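Side-chain contacts in transcriptional regulator, SorC family (Enterococcus faecalis, PDB 2O0M), which probably regulates transcription by binding DNA, with a putative sugar-binding domain that may sense a carbohydrate effector: residues 132-137 with 328-333; 99-104 with 108-113; 156-161 with 189-194; 260-265 with 283-288. All blocks are in the same frame, centred on the assembly; numbering follows the deposited sequence.

Contact 1: residues 132-137 with 328-333; sequences TNTLNL and WLITDE
Thr-134 and Leu-137 lie on a helix that runs almost antiparallel to the strand carrying Trp-328 and Ile-330, the two segment axes making 164° and approaching to 11.3 Å. At that spacing the gap is bridged by side chains. CG2 of Thr-134, placed opposite the backbone N (its OG1 at chi1 -65°), comes obliquely to the six-membered ring of the Trp-328 indole, 3.7 Å from CE3 and 4.0 Å from CZ3. The two side chains pass each other in opposite directions. One turn further on, Leu-137 approaches the same six-membered ring crosswise, with CD2 3.9 Å from CH2 of Trp-328. Helix 122-138 is the connection of a beta-alpha-beta crossover: it follows strand 109-113 and leads to strand 142-148, with strands 328-332, 302-306 and 238-245 lying between the two in the Rossmann-like sheet. Ile-330 extends the apolar surface beneath it, where its CD1 lies 4.3 Å from Thr-134 OG1; Phe-127 and Val-130 of the same helix also touch Ile-330. The hydroxyl of Thr-134 is turned back to the helix and hydrogen-bonds Val-130 O, which satisfies this buried polar atom while the methyl faces the indole.

Contact 2: residues 99-104 with 108-113; sequences KEMTQY and QRCIVV
The flat guanidinium of Arg-109, whose backbone meets Thr-102, has Ile-111 CG1 on one face, 3.7 Å above its plane and offset toward the rim; its NH2 forms a salt bridge with Glu-98. The contact itself is made by aliphatic groups and a thiol. CG2 of Thr-102 presses on the start of the strand, 3.1 Å from Cys-110 N and 3.6 Å from Cys-110 CB, a tight fit. It can point there because the hydroxyl is turned the other way, between the backbone N and carbonyl (chi1 68°), and hydrogen-bonds Lys-99 O at 3.0 Å. That carbonyl also accepts from Gln-103 N, both donors arriving from the same face of its plane. Alongside, CB of the selenomethionine Met-101 lies 3.5 Å from Cys-110 SG, and its CG is 4.4 Å from Val-112 CG2. Helix 96-105 thus folds back over strand 109-113, its segment axis at 141° to the strand. Cys-110 and Val-112 face this helix while Ile-111, pointing away, packs on helix 122-138, so the edge strand of the Rossmann-like sheet is covered on both faces. With the threonine hydroxyl bonded inside its own helix, cohesion across the contact rests on apolar and thiol packing.

Contact 3: residues 156-161 with 189-194; sequences MVAENM and NSISAV
Two helices of the layer packed on the Rossmann-like sheet meet side by side here: helix 152-159, which joins parallel strands 142-148 and 169-175, and helix 188-199, which follows the second of these strands. Ala-158 and Val-194 form the centre of the contact, their CA atoms only 5.8 Å apart. Such a close approach is possible because Ala-158 offers no more than a methyl, and the valine packs directly against that methyl. CG1 of Val-194, anti to the backbone N (chi1 173°), lies 3.7 Å from Ala-158 CB and 3.6 Å from Ala-158 O, so it leans on the backbone as well as on the methyl. One turn earlier on the second helix, Ile-191 CG2 reaches Ala-158 CB at 4.2 Å. Glu-159 closes the outer margin: its chain bends at chi2 (-71°) and crosses Val-194 at about a right angle, leaving OE2 3.8 Å from Val-194 CG2. Its side chain also touches Lys-198, farther along the same helix as Val-194. Behind this interface, the amide of Asn-160 folds back along its own segment; ND2 donates to Met-156 O at 2.8 Å with an N-H...O angle of 162°, the acceptor lying close to the amide plane. On another side of the helix Val-157 packs against Phe-127 and Leu-131 of helix 122-138. Helix 152-159 thus packs on both helix 188-199 and helix 122-138, the side-by-side helix packing of a three-layer alpha/beta sandwich with a Rossmann-like arrangement of strands.

Contact 4: residues 260-265 with 283-288; sequences MVMLKQ and VVYKIP
Leu-263 and Tyr-285 mark the closest passage of the two backbones, with CA atoms 7.4 Å apart, as the last turns of helix 257-265 run past strand 283-286. Tyr-285 supplies most of the strand's share of the contact. Its side chain leaves the backbone toward the helix, CG anti to the backbone N (chi1 -171°), and two consecutive helix residues meet it from the same side of the ring plane, one near CE1 and one near CB. The selenomethionine Met-262 stretches out through its first two torsions and then bends at chi3, which carries the terminal methyl inward: CE lies 3.8 Å from Tyr-285 CE1. The selenium itself stands 5.3 Å from the ring centroid and 44° off the ring normal, an oblique Met-aromatic contact in which the methyl, not the heavy atom, makes the closest approach. Leu-263 meets the tyrosine nearer its root, its CD2 3.9 Å from Tyr-285 CB, and crosses it at about a right angle. The strand belongs to the antiparallel extension of the sheet, pairing with strand 275-277; Val-284 and Tyr-285 both bond through their backbones to Phe-276, and the near-helical psi of Val-284 (-19°) is consistent with a classic beta bulge there. Phe-276 also touches Leu-263, whose buried side chain packs between this hairpin and helix 246-252, against Leu-247 and Ala-250. The phenol of Tyr-285 extends beyond the apolar patch to hydrogen-bond Glu-259 OE2, a residue of the same helix as Met-262 and Leu-263.

From the N-terminal end of the modelled chain, contact 2 closes first, a short turn folding helix 96-105 back on strand 109-113. Contact 1 opens next, on helix 122-138, and closes only at strand 328-332 near the C terminus, which pairs in parallel with 109-113, so contacts 1 and 2 share neighbouring strands. Within its long loop lie contact 3, which joins helices 152-159 and 188-199, and then contact 4, which joins helix 257-265 to the antiparallel extension of the sheet; these two follow in series, and no contacts cross. Contact 3 touches contact 1 where Met-161 meets Thr-132, whereas contact 4 lies about 30 Å from contact 1, centre to centre.

Contact 1: residues 132-137 with 328-333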
loop_
_atom_site.group_PDB
_atom_site.type_symbol
_atom_site.label_atom_id
_atom_site.label_comp_id
_atom_site.label_asym_id
_atom_site.label_seq_id
_atom_site.Cartn_x
_atom_site.Cartn_y
_atom_site.Cartn_z
ATOM N N THR A 132 -5.143 1.534 -12.872
ATOM C CA THR A 132 -4.908 0.839 -14.137
ATOM C C THR A 132 -4.248 1.786 -15.153
ATOM O O THR A 132 -3.225 1.462 -15.753
ATOM C CB THR A 132 -6.207 0.240 -14.677
ATOM O OG1 THR A 132 -6.711 -0.691 -13.719
ATOM C CG2 THR A 132 -5.970 -0.500 -15.987
ATOM N N ASN A 133 -4.820 2.967 -15.327
ATOM C CA ASN A 133 -4.280 3.932 -16.283
ATOM C C ASN A 133 -2.873 4.378 -15.905
ATOM O O ASN A 133 -1.996 4.516 -16.767
ATOM C CB ASN A 133 -5.233 5.119 -16.405
ATOM C CG ASN A 133 -6.557 4.725 -17.033
ATOM O OD1 ASN A 133 -6.633 3.761 -17.813
ATOM N ND2 ASN A 133 -7.609 5.460 -16.704
ATOM N N THR A 134 -2.655 4.541 -14.604
ATOM C CA THR A 134 -1.380 4.986 -14.072
ATOM C C THR A 134 -0.290 3.934 -14.307
ATOM O O THR A 134 0.781 4.249 -14.814
ATOM C CB THR A 134 -1.512 5.303 -12.571
ATOM O OG1 THR A 134 -2.395 6.426 -12.400
ATOM C CG2 THR A 134 -0.163 5.617 -11.944
ATOM N N LEU A 135 -0.565 2.681 -13.948
ATOM C CA LEU A 135 0.391 1.602 -14.201
ATOM C C LEU A 135 0.569 1.317 -15.697
ATOM O O LEU A 135 1.652 0.936 -16.118
ATOM C CB LEU A 135 -0.003 0.329 -13.454
ATOM C CG LEU A 135 -0.024 0.443 -11.916
ATOM C CD1 LEU A 135 -0.351 -0.887 -11.328
ATOM C CD2 LEU A 135 1.291 0.974 -11.342
ATOM N N ASN A 136 -0.468 1.508 -16.501
ATOM C CA ASN A 136 -0.315 1.313 -17.940
ATOM C C ASN A 136 0.700 2.300 -18.501
ATOM O O ASN A 136 1.532 1.953 -19.346
ATOM C CB ASN A 136 -1.653 1.498 -18.642
ATOM C CG ASN A 136 -1.553 1.296 -20.138
ATOM O OD1 ASN A 136 -0.898 0.369 -20.599
ATOM N ND2 ASN A 136 -2.194 2.171 -20.901
ATOM N N LEU A 137 0.619 3.537 -18.026
ATOM C CA LEU A 137 1.568 4.583 -18.420
ATOM C C LEU A 137 2.976 4.331 -17.871
ATOM O O LEU A 137 3.961 4.489 -18.589
ATOM C CB LEU A 137 1.079 5.953 -17.934
ATOM C CG LEU A 137 2.046 7.143 -18.032
ATOM C CD1 LEU A 137 2.205 7.560 -19.480
ATOM C CD2 LEU A 137 1.581 8.335 -17.205
ATOM N N TRP A 328 3.341 8.783 -6.515
ATOM C CA TRP A 328 2.083 9.266 -7.079
ATOM C C TRP A 328 1.029 9.016 -6.007
ATOM O O TRP A 328 0.909 7.894 -5.508
ATOM C CB TRP A 328 1.695 8.481 -8.334
ATOM C CG TRP A 328 2.481 8.786 -9.566
ATOM C CD1 TRP A 328 3.836 8.790 -9.696
ATOM C CD2 TRP A 328 1.952 9.064 -10.868
ATOM N NE1 TRP A 328 4.187 9.094 -10.996
ATOM C CE2 TRP A 328 3.047 9.265 -11.730
ATOM C CE3 TRP A 328 0.659 9.185 -11.381
ATOM C CZ2 TRP A 328 2.888 9.567 -13.076
ATOM C CZ3 TRP A 328 0.507 9.488 -12.730
ATOM C CH2 TRP A 328 1.615 9.675 -13.553
ATOM N N LEU A 329 0.261 10.045 -5.655
ATOM C CA LEU A 329 -0.821 9.889 -4.684
ATOM C C LEU A 329 -2.152 9.909 -5.422
ATOM O O LEU A 329 -2.494 10.910 -6.055
ATOM C CB LEU A 329 -0.791 10.995 -3.630
ATOM C CG LEU A 329 -1.972 11.027 -2.648
ATOM C CD1 LEU A 329 -2.042 9.756 -1.812
ATOM C CD2 LEU A 329 -1.894 12.245 -1.748
ATOM N N ILE A 330 -2.880 8.800 -5.351
ATOM C CA ILE A 330 -4.256 8.728 -5.857
ATOM C C ILE A 330 -5.172 8.933 -4.661
ATOM O O ILE A 330 -5.113 8.185 -3.686
ATOM C CB ILE A 330 -4.579 7.380 -6.513
ATOM C CG1 ILE A 330 -3.621 7.138 -7.683
ATOM C CG2 ILE A 330 -6.048 7.351 -6.954
ATOM C CD1 ILE A 330 -3.707 5.779 -8.305
ATOM N N THR A 331 -6.011 9.954 -4.735
ATOM C CA THR A 331 -6.858 10.314 -3.616
ATOM C C THR A 331 -8.179 10.875 -4.142
ATOM O O THR A 331 -8.463 10.815 -5.344
ATOM C CB THR A 331 -6.113 11.322 -2.699
ATOM O OG1 THR A 331 -6.809 11.480 -1.454
ATOM C CG2 THR A 331 -5.887 12.673 -3.381
ATOM N N ASP A 332 -8.985 11.410 -3.246
ATOM C CA ASP A 332 -10.255 11.996 -3.675
ATOM C C ASP A 332 -10.421 13.425 -3.191
ATOM O O ASP A 332 -9.598 13.942 -2.441
ATOM C CB ASP A 332 -11.446 11.103 -3.313
ATOM C CG ASP A 332 -11.560 10.809 -1.830
ATOM O OD1 ASP A 332 -10.988 11.548 -1.008
ATOM O OD2 ASP A 332 -12.253 9.825 -1.489
ATOM N N GLU A 333 -11.478 14.066 -3.679
ATOM C CA GLU A 333 -11.762 15.449 -3.343
ATOM C C GLU A 333 -11.953 15.619 -1.848
ATOM O O GLU A 333 -11.538 16.620 -1.277
ATOM C CB GLU A 333 -13.026 15.940 -4.059
ATOM C CG GLU A 333 -12.856 16.225 -5.540
ATOM C CD GLU A 333 -14.092 16.897 -6.149
ATOM O OE1 GLU A 333 -15.177 16.275 -6.149
ATOM O OE2 GLU A 333 -13.982 18.051 -6.629
#

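Contact 2: residues 99-104 with 108-113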
loop_
_atom_site.group_PDB
_atom_site.type_symbol
_atom_site.label_atom_id
_atom_site.label_comp_id
_atom_site.label_asym_id
_atom_site.label_seq_id
_atom_site.Cartn_x
_atom_site.Cartn_y
_atom_site.Cartn_z
ATOM N N LYS A 99 -2.554 20.154 -8.430
ATOM C CA LYS A 99 -1.326 20.950 -8.318
ATOM C C LYS A 99 -1.043 21.325 -6.874
ATOM O O LYS A 99 0.083 21.196 -6.398
ATOM C CB LYS A 99 -1.438 22.230 -9.149
ATOM C CG LYS A 99 -0.301 23.237 -8.924
ATOM C CD LYS A 99 -0.598 24.541 -9.654
ATOM C CE LYS A 99 0.330 25.674 -9.208
ATOM N NZ LYS A 99 -0.121 27.009 -9.720
ATOM N N GLU A 100 -2.069 21.805 -6.183
ATOM C CA GLU A 100 -1.911 22.220 -4.799
ATOM C C GLU A 100 -1.477 21.028 -3.938
ATOM O O GLU A 100 -0.630 21.163 -3.057
ATOM C CB GLU A 100 -3.201 22.856 -4.266
ATOM C CG GLU A 100 -3.488 24.249 -4.866
ATOM C CD GLU A 100 -4.682 24.962 -4.240
ATOM O OE1 GLU A 100 -5.074 24.628 -3.099
ATOM O OE2 GLU A 100 -5.221 25.888 -4.891
HETATM N N MSE A 101 -2.037 19.855 -4.212
HETATM C CA MSE A 101 -1.664 18.650 -3.452
HETATM C C MSE A 101 -0.220 18.226 -3.708
HETATM O O MSE A 101 0.507 17.933 -2.766
HETATM C CB MSE A 101 -2.615 17.481 -3.754
HETATM C CG MSE A 101 -3.996 17.633 -3.132
HETATM SE SE MSE A 101 -3.976 17.405 -1.196
HETATM C CE MSE A 101 -3.783 15.504 -1.173
ATOM N N THR A 102 0.207 18.205 -4.970
ATOM C CA THR A 102 1.582 17.794 -5.269
ATOM C C THR A 102 2.588 18.740 -4.617
ATOM O O THR A 102 3.603 18.304 -4.102
ATOM C CB THR A 102 1.892 17.715 -6.783
ATOM O OG1 THR A 102 1.870 19.025 -7.354
ATOM C CG2 THR A 102 0.885 16.849 -7.490
ATOM N N GLN A 103 2.288 20.037 -4.640
ATOM C CA GLN A 103 3.171 21.041 -4.056
ATOM C C GLN A 103 3.170 20.995 -2.535
ATOM O O GLN A 103 4.198 21.207 -1.902
ATOM C CB GLN A 103 2.793 22.431 -4.578
ATOM C CG GLN A 103 3.044 22.530 -6.077
ATOM C CD GLN A 103 2.918 23.935 -6.632
ATOM O OE1 GLN A 103 2.221 24.777 -6.075
ATOM N NE2 GLN A 103 3.606 24.193 -7.739
ATOM N N TYR A 104 2.018 20.688 -1.949
ATOM C CA TYR A 104 1.912 20.580 -0.496
ATOM C C TYR A 104 2.874 19.515 0.031
ATOM O O TYR A 104 3.535 19.714 1.049
ATOM C CB TYR A 104 0.471 20.240 -0.101
ATOM C CG TYR A 104 0.193 20.236 1.383
ATOM C CD1 TYR A 104 0.363 19.082 2.143
ATOM C CD2 TYR A 104 -0.269 21.377 2.025
ATOM C CE1 TYR A 104 0.108 19.074 3.507
ATOM C CE2 TYR A 104 -0.539 21.374 3.383
ATOM C CZ TYR A 104 -0.351 20.220 4.117
ATOM O OH TYR A 104 -0.619 20.229 5.462
ATOM N N GLN A 108 5.602 13.828 -7.003
ATOM C CA GLN A 108 5.567 13.856 -8.479
ATOM C C GLN A 108 4.195 14.226 -9.016
ATOM O O GLN A 108 4.045 15.050 -9.921
ATOM C CB GLN A 108 5.989 12.486 -9.076
ATOM C CG GLN A 108 5.573 12.285 -10.554
ATOM C CD GLN A 108 6.416 11.295 -11.351
ATOM O OE1 GLN A 108 7.328 10.654 -10.846
ATOM N NE2 GLN A 108 6.089 11.168 -12.630
ATOM N N ARG A 109 3.186 13.581 -8.472
ATOM C CA ARG A 109 1.891 13.647 -9.075
ATOM C C ARG A 109 0.848 13.293 -8.053
ATOM O O ARG A 109 1.034 12.399 -7.252
ATOM C CB ARG A 109 1.843 12.663 -10.243
ATOM C CG ARG A 109 0.615 12.734 -11.101
ATOM C CD ARG A 109 0.538 14.030 -11.867
ATOM N NE ARG A 109 -0.832 14.525 -11.822
ATOM C CZ ARG A 109 -1.822 14.062 -12.580
ATOM N NH1 ARG A 109 -1.610 13.098 -13.473
ATOM N NH2 ARG A 109 -3.035 14.575 -12.448
ATOM N N CYS A 110 -0.256 14.018 -8.090
ATOM C CA CYS A 110 -1.417 13.670 -7.302
ATOM C C CYS A 110 -2.598 13.639 -8.261
ATOM O O CYS A 110 -2.771 14.559 -9.064
ATOM C CB CYS A 110 -1.649 14.669 -6.170
ATOM S SG CYS A 110 -3.111 14.281 -5.186
ATOM N N ILE A 111 -3.367 12.557 -8.208
ATOM C CA ILE A 111 -4.615 12.438 -8.956
ATOM C C ILE A 111 -5.749 12.532 -7.948
ATOM O O ILE A 111 -5.806 11.753 -7.008
ATOM C CB ILE A 111 -4.701 11.110 -9.726
ATOM C CG1 ILE A 111 -3.572 11.044 -10.753
ATOM C CG2 ILE A 111 -6.057 10.989 -10.431
ATOM C CD1 ILE A 111 -3.274 9.660 -11.280
ATOM N N VAL A 112 -6.640 13.502 -8.146
ATOM C CA VAL A 112 -7.765 13.720 -7.244
ATOM C C VAL A 112 -9.059 13.308 -7.955
ATOM O O VAL A 112 -9.493 13.951 -8.920
ATOM C CB VAL A 112 -7.873 15.195 -6.792
ATOM C CG1 VAL A 112 -9.098 15.396 -5.920
ATOM C CG2 VAL A 112 -6.619 15.632 -6.046
ATOM N N VAL A 113 -9.655 12.219 -7.484
ATOM C CA VAL A 113 -10.883 11.685 -8.055
ATOM C C VAL A 113 -12.086 12.418 -7.471
ATOM O O VAL A 113 -12.109 12.747 -6.281
ATOM C CB VAL A 113 -10.986 10.165 -7.777
ATOM C CG1 VAL A 113 -12.333 9.598 -8.230
ATOM C CG2 VAL A 113 -9.830 9.436 -8.463
#

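Contact 3: residues 156-161 with 189-194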
loop_
_atom_site.group_PDB
_atom_site.type_symbol
_atom_site.label_atom_id
_atom_site.label_comp_id
_atom_site.label_asym_id
_atom_site.label_seq_id
_atom_site.Cartn_x
_atom_site.Cartn_y
_atom_site.Cartn_z
HETATM N N MSE A 156 -10.606 -3.310 -2.787
HETATM C CA MSE A 156 -11.563 -2.734 -3.743
HETATM C C MSE A 156 -10.901 -2.237 -5.016
HETATM O O MSE A 156 -11.439 -2.422 -6.130
HETATM C CB MSE A 156 -12.353 -1.609 -3.095
HETATM C CG MSE A 156 -13.268 -2.083 -1.996
HETATM SE SE MSE A 156 -14.556 -3.449 -2.537
HETATM C CE MSE A 156 -14.930 -2.870 -4.335
ATOM N N VAL A 157 -9.737 -1.601 -4.873
ATOM C CA VAL A 157 -8.945 -1.218 -6.025
ATOM C C VAL A 157 -8.642 -2.430 -6.900
ATOM O O VAL A 157 -8.842 -2.399 -8.117
ATOM C CB VAL A 157 -7.614 -0.546 -5.596
ATOM C CG1 VAL A 157 -6.655 -0.453 -6.783
ATOM C CG2 VAL A 157 -7.883 0.837 -4.999
ATOM N N ALA A 158 -8.150 -3.503 -6.280
ATOM C CA ALA A 158 -7.768 -4.701 -7.016
ATOM C C ALA A 158 -8.951 -5.271 -7.812
ATOM O O ALA A 158 -8.804 -5.634 -8.978
ATOM C CB ALA A 158 -7.197 -5.750 -6.077
ATOM N N GLU A 159 -10.122 -5.318 -7.189
ATOM C CA GLU A 159 -11.323 -5.878 -7.836
ATOM C C GLU A 159 -11.723 -5.087 -9.080
ATOM O O GLU A 159 -12.419 -5.607 -9.961
ATOM C CB GLU A 159 -12.493 -5.897 -6.850
ATOM C CG GLU A 159 -12.318 -6.856 -5.690
ATOM C CD GLU A 159 -12.421 -8.326 -6.088
ATOM O OE1 GLU A 159 -12.879 -8.621 -7.227
ATOM O OE2 GLU A 159 -12.058 -9.183 -5.244
ATOM N N ASN A 160 -11.280 -3.834 -9.154
ATOM C CA ASN A 160 -11.705 -2.908 -10.205
ATOM C C ASN A 160 -10.599 -2.517 -11.188
ATOM O O ASN A 160 -10.673 -1.472 -11.846
ATOM C CB ASN A 160 -12.325 -1.676 -9.547
ATOM C CG ASN A 160 -13.701 -1.961 -8.968
ATOM O OD1 ASN A 160 -14.677 -2.049 -9.707
ATOM N ND2 ASN A 160 -13.789 -2.086 -7.647
HETATM N N MSE A 161 -9.600 -3.381 -11.330
HETATM C CA MSE A 161 -8.503 -3.138 -12.267
HETATM C C MSE A 161 -8.845 -3.631 -13.668
HETATM O O MSE A 161 -9.668 -4.537 -13.829
HETATM C CB MSE A 161 -7.250 -3.855 -11.806
HETATM C CG MSE A 161 -6.840 -3.466 -10.450
HETATM SE SE MSE A 161 -6.018 -1.765 -10.541
HETATM C CE MSE A 161 -4.268 -2.205 -11.430
ATOM N N ASN A 189 -1.602 -11.007 0.082
ATOM C CA ASN A 189 -1.635 -12.168 -0.832
ATOM C C ASN A 189 -2.899 -12.143 -1.683
ATOM O O ASN A 189 -2.862 -12.393 -2.895
ATOM C CB ASN A 189 -1.623 -13.513 -0.080
ATOM C CG ASN A 189 -0.233 -14.000 0.305
ATOM O OD1 ASN A 189 -0.085 -14.867 1.209
ATOM N ND2 ASN A 189 0.782 -13.471 -0.345
ATOM N N SER A 190 -4.022 -11.880 -1.028
ATOM C CA SER A 190 -5.315 -11.869 -1.703
ATOM C C SER A 190 -5.391 -10.749 -2.727
ATOM O O SER A 190 -5.848 -10.963 -3.863
ATOM C CB SER A 190 -6.445 -11.772 -0.686
ATOM O OG SER A 190 -6.405 -12.892 0.179
ATOM N N ILE A 191 -4.919 -9.560 -2.350
ATOM C CA ILE A 191 -4.902 -8.420 -3.272
ATOM C C ILE A 191 -4.014 -8.783 -4.485
ATOM O O ILE A 191 -4.371 -8.520 -5.622
ATOM C CB ILE A 191 -4.412 -7.097 -2.575
ATOM C CG1 ILE A 191 -5.565 -6.366 -1.864
ATOM C CG2 ILE A 191 -3.837 -6.131 -3.577
ATOM C CD1 ILE A 191 -6.184 -7.100 -0.724
ATOM N N SER A 192 -2.869 -9.422 -4.242
ATOM C CA SER A 192 -1.952 -9.793 -5.339
ATOM C C SER A 192 -2.637 -10.705 -6.354
ATOM O O SER A 192 -2.504 -10.527 -7.583
ATOM C CB SER A 192 -0.714 -10.512 -4.786
ATOM O OG SER A 192 -0.007 -9.674 -3.885
ATOM N N ALA A 193 -3.391 -11.677 -5.839
ATOM C CA ALA A 193 -4.044 -12.667 -6.691
ATOM C C ALA A 193 -5.131 -12.021 -7.520
ATOM O O ALA A 193 -5.258 -12.292 -8.727
ATOM C CB ALA A 193 -4.599 -13.803 -5.863
ATOM N N VAL A 194 -5.907 -11.154 -6.885
ATOM C CA VAL A 194 -6.977 -10.447 -7.587
ATOM C C VAL A 194 -6.401 -9.513 -8.649
ATOM O O VAL A 194 -6.868 -9.490 -9.799
ATOM C CB VAL A 194 -7.903 -9.688 -6.608
ATOM C CG1 VAL A 194 -8.906 -8.813 -7.370
ATOM C CG2 VAL A 194 -8.637 -10.693 -5.722
#

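Contact 4: residues 260-265 with 283-288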
loop_
_atom_site.group_PDB
_atom_site.type_symbol
_atom_site.label_atom_id
_atom_site.label_comp_id
_atom_site.label_asym_id
_atom_site.label_seq_id
_atom_site.Cartn_x
_atom_site.Cartn_y
_atom_site.Cartn_z
HETATM N N MSE A 260 -1.044 -1.988 21.392
HETATM C CA MSE A 260 -2.140 -1.031 21.255
HETATM C C MSE A 260 -1.947 0.135 22.226
HETATM O O MSE A 260 -2.070 1.299 21.849
HETATM C CB MSE A 260 -3.473 -1.710 21.537
HETATM C CG MSE A 260 -4.628 -0.767 21.618
HETATM SE SE MSE A 260 -4.768 0.430 20.061
HETATM C CE MSE A 260 -5.823 -0.775 19.028
ATOM N N VAL A 261 -1.653 -0.188 23.479
ATOM C CA VAL A 261 -1.460 0.847 24.490
ATOM C C VAL A 261 -0.258 1.728 24.137
ATOM O O VAL A 261 -0.333 2.947 24.267
ATOM C CB VAL A 261 -1.295 0.244 25.893
ATOM C CG1 VAL A 261 -0.871 1.324 26.897
ATOM C CG2 VAL A 261 -2.596 -0.404 26.323
HETATM N N MSE A 262 0.826 1.101 23.680
HETATM C CA MSE A 262 2.047 1.813 23.267
HETATM C C MSE A 262 1.727 2.772 22.094
HETATM O O MSE A 262 2.145 3.930 22.089
HETATM C CB MSE A 262 3.172 0.797 22.937
HETATM C CG MSE A 262 4.619 1.349 22.861
HETATM SE SE MSE A 262 6.145 -0.006 22.846
HETATM C CE MSE A 262 5.228 -1.579 22.214
ATOM N N LEU A 263 0.956 2.313 21.115
ATOM C CA LEU A 263 0.626 3.160 19.960
ATOM C C LEU A 263 -0.209 4.383 20.332
ATOM O O LEU A 263 -0.011 5.469 19.789
ATOM C CB LEU A 263 -0.098 2.342 18.886
ATOM C CG LEU A 263 0.794 1.383 18.095
ATOM C CD1 LEU A 263 -0.061 0.480 17.247
ATOM C CD2 LEU A 263 1.816 2.117 17.231
ATOM N N LYS A 264 -1.142 4.198 21.258
ATOM C CA LYS A 264 -1.940 5.301 21.782
ATOM C C LYS A 264 -1.082 6.365 22.446
ATOM O O LYS A 264 -1.251 7.567 22.205
ATOM C CB LYS A 264 -2.915 4.778 22.823
ATOM C CG LYS A 264 -4.209 4.316 22.263
ATOM C CD LYS A 264 -4.915 3.480 23.295
ATOM C CE LYS A 264 -4.857 2.054 22.917
ATOM N NZ LYS A 264 -5.780 1.829 21.806
ATOM N N GLN A 265 -0.170 5.927 23.302
ATOM C CA GLN A 265 0.620 6.885 24.062
ATOM C C GLN A 265 1.717 7.541 23.230
ATOM O O GLN A 265 2.149 8.641 23.564
ATOM C CB GLN A 265 1.150 6.290 25.369
ATOM C CG GLN A 265 2.115 5.143 25.254
ATOM C CD GLN A 265 2.070 4.219 26.476
ATOM O OE1 GLN A 265 1.383 4.490 27.472
ATOM N NE2 GLN A 265 2.807 3.126 26.403
ATOM N N VAL A 283 8.501 7.798 12.670
ATOM C CA VAL A 283 8.174 6.398 12.930
ATOM C C VAL A 283 8.228 6.178 14.439
ATOM O O VAL A 283 9.298 6.278 15.049
ATOM C CB VAL A 283 9.148 5.434 12.216
ATOM C CG1 VAL A 283 8.889 3.976 12.606
ATOM C CG2 VAL A 283 9.043 5.602 10.707
ATOM N N VAL A 284 7.069 5.909 15.034
ATOM C CA VAL A 284 6.968 5.670 16.489
ATOM C C VAL A 284 7.004 4.177 16.846
ATOM O O VAL A 284 7.278 3.811 18.000
ATOM C CB VAL A 284 5.695 6.316 17.085
ATOM C CG1 VAL A 284 5.715 7.823 16.880
ATOM C CG2 VAL A 284 4.429 5.720 16.490
ATOM N N TYR A 285 6.732 3.323 15.858
ATOM C CA TYR A 285 6.788 1.867 16.037
ATOM C C TYR A 285 6.814 1.143 14.691
ATOM O O TYR A 285 6.297 1.651 13.693
ATOM C CB TYR A 285 5.579 1.394 16.841
ATOM C CG TYR A 285 5.627 -0.053 17.281
ATOM C CD1 TYR A 285 6.567 -0.486 18.217
ATOM C CD2 TYR A 285 4.715 -0.983 16.795
ATOM C CE1 TYR A 285 6.612 -1.801 18.633
ATOM C CE2 TYR A 285 4.751 -2.310 17.207
ATOM C CZ TYR A 285 5.705 -2.712 18.131
ATOM O OH TYR A 285 5.761 -4.016 18.567
ATOM N N LYS A 286 7.426 -0.039 14.679
ATOM C CA LYS A 286 7.359 -0.937 13.525
ATOM C C LYS A 286 7.225 -2.392 13.972
ATOM O O LYS A 286 7.800 -2.811 14.985
ATOM C CB LYS A 286 8.573 -0.759 12.614
ATOM C CG LYS A 286 9.895 -1.166 13.238
ATOM C CD LYS A 286 11.068 -0.704 12.391
ATOM C CE LYS A 286 12.394 -1.128 13.016
ATOM N NZ LYS A 286 13.528 -0.876 12.075
ATOM N N ILE A 287 6.439 -3.157 13.229
ATOM C CA ILE A 287 6.271 -4.583 13.515
ATOM C C ILE A 287 7.463 -5.344 12.935
ATOM O O ILE A 287 8.196 -4.803 12.096
ATOM C CB ILE A 287 4.936 -5.141 12.961
ATOM C CG1 ILE A 287 4.882 -5.035 11.427
ATOM C CG2 ILE A 287 3.749 -4.410 13.607
ATOM C CD1 ILE A 287 3.718 -5.747 10.816
ATOM N N PRO A 288 7.683 -6.594 13.386
ATOM C CA PRO A 288 8.792 -7.349 12.795
ATOM C C PRO A 288 8.663 -7.477 11.273
ATOM O O PRO A 288 7.578 -7.736 10.755
ATOM C CB PRO A 288 8.704 -8.706 13.504
ATOM C CG PRO A 288 8.052 -8.389 14.812
ATOM C CD PRO A 288 7.004 -7.370 14.439
#